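Local structure of acyl-coenzyme A oxidase acox-1.1 (Caenorhabditis elegans, 5K3H) at residues B[299-310]-B[344-355]. The protein catalyses the FAD-dependent, oxygen-consuming desaturation of acyl-CoAs to (2E)-enoyl-CoAs, the first step of peroxisomal beta-oxidation, acting as a dimer. Residues are numbered along the deposited sequence; the frame is centred on the assembly and turned at random.
Sequences LTGQAIMLSYAL and LFPFIARAYAFQ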
loop_
_atom_site.group_PDB
_atom_site.type_symbol
_atom_site.label_atom_id
_atom_site.label_comp_id
_atom_site.label_asym_id
_atom_site.label_seq_id
_atom_site.Cartn_x
_atom_site.Cartn_y
_atom_site.Cartn_z
ATOM N N LEU B 299 -0.342 0.214 -19.428
ATOM C CA LEU B 299 1.109 0.015 -19.266
ATOM C C LEU B 299 1.867 1.353 -19.173
ATOM O O LEU B 299 2.733 1.530 -18.302
ATOM C CB LEU B 299 1.663 -0.836 -20.415
ATOM C CG LEU B 299 2.473 -2.108 -20.069
ATOM C CD1 LEU B 299 3.977 -1.834 -19.933
ATOM C CD2 LEU B 299 1.914 -2.820 -18.808
ATOM N N THR B 300 1.574 2.260 -20.122
ATOM C CA THR B 300 2.028 3.650 -20.032
ATOM C C THR B 300 1.399 4.373 -18.843
ATOM O O THR B 300 2.034 5.229 -18.216
ATOM C CB THR B 300 1.703 4.381 -21.336
ATOM O OG1 THR B 300 2.713 4.085 -22.306
ATOM C CG2 THR B 300 1.622 5.882 -21.129
ATOM N N GLY B 301 0.139 4.068 -18.539
ATOM C CA GLY B 301 -0.489 4.693 -17.393
ATOM C C GLY B 301 0.241 4.380 -16.104
ATOM O O GLY B 301 0.415 5.252 -15.250
ATOM N N GLN B 302 0.698 3.134 -15.954
ATOM C CA GLN B 302 1.422 2.738 -14.750
ATOM C C GLN B 302 2.752 3.480 -14.635
ATOM O O GLN B 302 3.136 3.910 -13.541
ATOM C CB GLN B 302 1.653 1.226 -14.763
ATOM C CG GLN B 302 0.387 0.349 -14.641
ATOM C CD GLN B 302 -0.261 0.425 -13.269
ATOM O OE1 GLN B 302 0.420 0.390 -12.252
ATOM N NE2 GLN B 302 -1.579 0.521 -13.233
ATOM N N ALA B 303 3.464 3.640 -15.751
ATOM C CA ALA B 303 4.752 4.325 -15.725
ATOM C C ALA B 303 4.586 5.784 -15.345
ATOM O O ALA B 303 5.432 6.352 -14.642
ATOM C CB ALA B 303 5.435 4.208 -17.094
ATOM N N ILE B 304 3.507 6.408 -15.826
ATOM C CA ILE B 304 3.215 7.798 -15.497
ATOM C C ILE B 304 2.875 7.935 -14.021
ATOM O O ILE B 304 3.385 8.830 -13.336
ATOM C CB ILE B 304 2.101 8.326 -16.433
ATOM C CG1 ILE B 304 2.717 8.618 -17.816
ATOM C CG2 ILE B 304 1.404 9.562 -15.863
ATOM C CD1 ILE B 304 1.779 8.975 -18.887
ATOM N N MET B 305 2.043 7.030 -13.492
ATOM C CA MET B 305 1.734 7.079 -12.065
ATOM C C MET B 305 2.988 6.916 -11.231
ATOM O O MET B 305 3.178 7.631 -10.247
ATOM C CB MET B 305 0.756 5.980 -11.675
ATOM C CG MET B 305 -0.466 5.911 -12.529
ATOM S SD MET B 305 -1.691 7.071 -11.971
ATOM C CE MET B 305 -2.879 5.843 -11.587
ATOM N N LEU B 306 3.827 5.930 -11.573
ATOM C CA LEU B 306 5.073 5.734 -10.837
ATOM C C LEU B 306 5.918 6.978 -10.921
ATOM O O LEU B 306 6.420 7.466 -9.908
ATOM C CB LEU B 306 5.819 4.498 -11.368
ATOM C CG LEU B 306 7.104 3.980 -10.687
ATOM C CD1 LEU B 306 6.973 3.822 -9.196
ATOM C CD2 LEU B 306 7.547 2.656 -11.295
ATOM N N SER B 307 5.982 7.575 -12.103
ATOM C CA SER B 307 6.749 8.803 -12.267
ATOM C C SER B 307 6.111 9.977 -11.505
ATOM O O SER B 307 6.837 10.813 -10.949
ATOM C CB SER B 307 6.911 9.110 -13.760
ATOM O OG SER B 307 7.790 10.215 -13.968
ATOM N N TYR B 308 4.769 10.065 -11.439
ATOM C CA TYR B 308 4.157 11.048 -10.541
ATOM C C TYR B 308 4.758 10.937 -9.157
ATOM O O TYR B 308 5.215 11.933 -8.581
ATOM C CB TYR B 308 2.641 10.863 -10.401
ATOM C CG TYR B 308 1.761 11.315 -11.533
ATOM C CD1 TYR B 308 2.209 12.207 -12.503
ATOM C CD2 TYR B 308 0.466 10.811 -11.648
ATOM C CE1 TYR B 308 1.375 12.588 -13.552
ATOM C CE2 TYR B 308 -0.370 11.192 -12.688
ATOM C CZ TYR B 308 0.093 12.070 -13.638
ATOM O OH TYR B 308 -0.752 12.434 -14.672
ATOM N N ALA B 309 4.738 9.719 -8.593
ATOM C CA ALA B 309 5.170 9.531 -7.212
ATOM C C ALA B 309 6.652 9.840 -7.039
ATOM O O ALA B 309 7.052 10.448 -6.039
ATOM C CB ALA B 309 4.852 8.108 -6.761
ATOM N N LEU B 310 7.480 9.481 -8.025
ATOM C CA LEU B 310 8.914 9.703 -7.870
ATOM C C LEU B 310 9.280 11.172 -8.034
ATOM O O LEU B 310 10.162 11.677 -7.325
ATOM C CB LEU B 310 9.682 8.829 -8.861
ATOM C CG LEU B 310 9.585 7.330 -8.545
ATOM C CD1 LEU B 310 9.965 6.525 -9.782
ATOM C CD2 LEU B 310 10.467 6.988 -7.378
ATOM N N LEU B 344 14.528 5.106 -4.062
ATOM C CA LEU B 344 13.965 5.943 -5.113
ATOM C C LEU B 344 14.518 5.611 -6.491
ATOM O O LEU B 344 13.735 5.382 -7.423
ATOM C CB LEU B 344 14.238 7.438 -4.808
ATOM C CG LEU B 344 13.596 8.189 -3.622
ATOM C CD1 LEU B 344 14.201 9.551 -3.559
ATOM C CD2 LEU B 344 12.055 8.296 -3.717
ATOM N N PHE B 345 15.854 5.607 -6.662
ATOM C CA PHE B 345 16.449 5.595 -8.000
ATOM C C PHE B 345 16.167 4.296 -8.753
ATOM O O PHE B 345 15.993 4.339 -9.976
ATOM C CB PHE B 345 17.960 5.839 -7.962
ATOM C CG PHE B 345 18.365 7.172 -7.380
ATOM C CD1 PHE B 345 17.430 8.178 -7.164
ATOM C CD2 PHE B 345 19.684 7.384 -6.964
ATOM C CE1 PHE B 345 17.809 9.380 -6.589
ATOM C CE2 PHE B 345 20.065 8.567 -6.399
ATOM C CZ PHE B 345 19.131 9.573 -6.207
ATOM N N PRO B 346 16.134 3.125 -8.108
ATOM C CA PRO B 346 15.785 1.926 -8.870
ATOM C C PRO B 346 14.392 1.981 -9.469
ATOM O O PRO B 346 14.129 1.273 -10.446
ATOM C CB PRO B 346 15.929 0.796 -7.836
ATOM C CG PRO B 346 16.914 1.302 -6.835
ATOM C CD PRO B 346 16.565 2.767 -6.735
ATOM N N PHE B 347 13.491 2.779 -8.907
ATOM C CA PHE B 347 12.134 2.914 -9.415
ATOM C C PHE B 347 12.019 3.995 -10.471
ATOM O O PHE B 347 11.088 3.957 -11.286
ATOM C CB PHE B 347 11.187 3.188 -8.254
ATOM C CG PHE B 347 11.202 2.089 -7.234
ATOM C CD1 PHE B 347 10.587 0.876 -7.491
ATOM C CD2 PHE B 347 11.900 2.239 -6.039
ATOM C CE1 PHE B 347 10.640 -0.141 -6.567
ATOM C CE2 PHE B 347 11.949 1.206 -5.100
ATOM C CZ PHE B 347 11.320 0.027 -5.367
ATOM N N ILE B 348 12.949 4.946 -10.495
ATOM C CA ILE B 348 13.053 5.785 -11.680
ATOM C C ILE B 348 13.377 4.912 -12.877
ATOM O O ILE B 348 12.726 5.003 -13.927
ATOM C CB ILE B 348 14.111 6.886 -11.489
ATOM C CG1 ILE B 348 13.797 7.690 -10.219
ATOM C CG2 ILE B 348 14.157 7.753 -12.760
ATOM C CD1 ILE B 348 14.826 8.786 -9.849
ATOM N N ALA B 349 14.324 3.985 -12.695
ATOM C CA ALA B 349 14.698 3.054 -13.755
ATOM C C ALA B 349 13.498 2.257 -14.227
ATOM O O ALA B 349 13.264 2.149 -15.430
ATOM C CB ALA B 349 15.806 2.108 -13.266
ATOM N N ARG B 350 12.713 1.709 -13.291
ATOM C CA ARG B 350 11.523 0.934 -13.657
ATOM C C ARG B 350 10.515 1.773 -14.433
ATOM O O ARG B 350 9.800 1.236 -15.285
ATOM C CB ARG B 350 10.834 0.345 -12.417
ATOM C CG ARG B 350 11.547 -0.779 -11.754
ATOM C CD ARG B 350 10.789 -1.356 -10.539
ATOM N NE ARG B 350 11.503 -2.540 -10.075
ATOM C CZ ARG B 350 11.156 -3.336 -9.063
ATOM N NH1 ARG B 350 10.062 -3.106 -8.336
ATOM N NH2 ARG B 350 11.940 -4.376 -8.776
ATOM N N ALA B 351 10.352 3.061 -14.093
ATOM C CA ALA B 351 9.360 3.873 -14.815
ATOM C C ALA B 351 9.732 4.017 -16.291
ATOM O O ALA B 351 8.895 3.790 -17.172
ATOM C CB ALA B 351 9.194 5.253 -14.168
ATOM N N TYR B 352 10.999 4.340 -16.576
ATOM C CA TYR B 352 11.497 4.343 -17.949
ATOM C C TYR B 352 11.412 2.949 -18.555
ATOM O O TYR B 352 11.023 2.789 -19.720
ATOM C CB TYR B 352 12.946 4.848 -17.996
ATOM C CG TYR B 352 13.089 6.366 -18.005
ATOM C CD1 TYR B 352 13.071 7.093 -16.812
ATOM C CD2 TYR B 352 13.256 7.069 -19.197
ATOM C CE1 TYR B 352 13.200 8.473 -16.810
ATOM C CE2 TYR B 352 13.396 8.427 -19.197
ATOM C CZ TYR B 352 13.363 9.140 -18.003
ATOM O OH TYR B 352 13.493 10.521 -17.991
ATOM N N ALA B 353 11.763 1.921 -17.782
ATOM C CA ALA B 353 11.703 0.561 -18.310
ATOM C C ALA B 353 10.288 0.193 -18.726
ATOM O O ALA B 353 10.091 -0.446 -19.763
ATOM C CB ALA B 353 12.232 -0.441 -17.280
ATOM N N PHE B 354 9.287 0.585 -17.936
ATOM C CA PHE B 354 7.907 0.268 -18.294
ATOM C C PHE B 354 7.467 1.050 -19.522
ATOM O O PHE B 354 6.799 0.506 -20.399
ATOM C CB PHE B 354 6.969 0.576 -17.126
ATOM C CG PHE B 354 7.235 -0.231 -15.889
ATOM C CD1 PHE B 354 7.968 -1.413 -15.940
ATOM C CD2 PHE B 354 6.793 0.221 -14.652
ATOM C CE1 PHE B 354 8.225 -2.139 -14.775
ATOM C CE2 PHE B 354 7.045 -0.503 -13.503
ATOM C CZ PHE B 354 7.751 -1.686 -13.565
ATOM N N GLN B 355 7.834 2.332 -19.605
ATOM C CA GLN B 355 7.466 3.146 -20.757
ATOM C C GLN B 355 8.046 2.564 -22.036
ATOM O O GLN B 355 7.387 2.536 -23.074
ATOM C CB GLN B 355 7.950 4.590 -20.540
ATOM C CG GLN B 355 7.569 5.582 -21.650
ATOM C CD GLN B 355 6.084 6.013 -21.583
ATOM O OE1 GLN B 355 5.278 5.416 -20.849
ATOM N NE2 GLN B 355 5.728 7.057 -22.341
#
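L344 and L310 meet where 344-355 begins and 299-310 ends in this antiparallel helix pair, their CD2 methyls 4.2 Å apart. L310 is the residue most covered: with CG anti to its carbonyl carbon (chi1 -68°), its two methyls straddle CB of F347, CD1 at 3.9 Å, and CD1 also meets CG1 of I348. The side chain of F347 runs on toward that of Q404, an ATP-binding residue. L306, one turn before L310, enters as a knob into the hole formed by F347, R350, A351 and F354, its CD2 lying 4.2 Å from A351 CB. R350 lends only its CB to that hole; its guanidinium forms salt bridges with E574 and E400. Small side chains permit the closest backbone approach, the CA atoms of A303 and A351 being 4.7 Å apart. F354 takes L306 CD2 obliquely at ring atom CE2 (3.9 Å), while its CB touches A303 CB. Q355, bent at chi2, brings OE1 to the hydroxyl of T300, which donates from OG1 over 3.2 Å. The donor stands 50° out of the carbonyl plane, whereas NE2 is bound to I34 O. A valine in place of T300 would probably leave Q355 OE1 without this donor, the one hydrogen bond joining the two segments. The helix axes approach to 8.4 Å at 159°, consistent with close antiparallel packing in the helical C-alpha1 domain of acyl-CoA oxidases. Around the pair, helix 382-408 meets Q302 and F354, helix 590-616 covers L310 and I348, and helix 557-577 packs on P346 and A349.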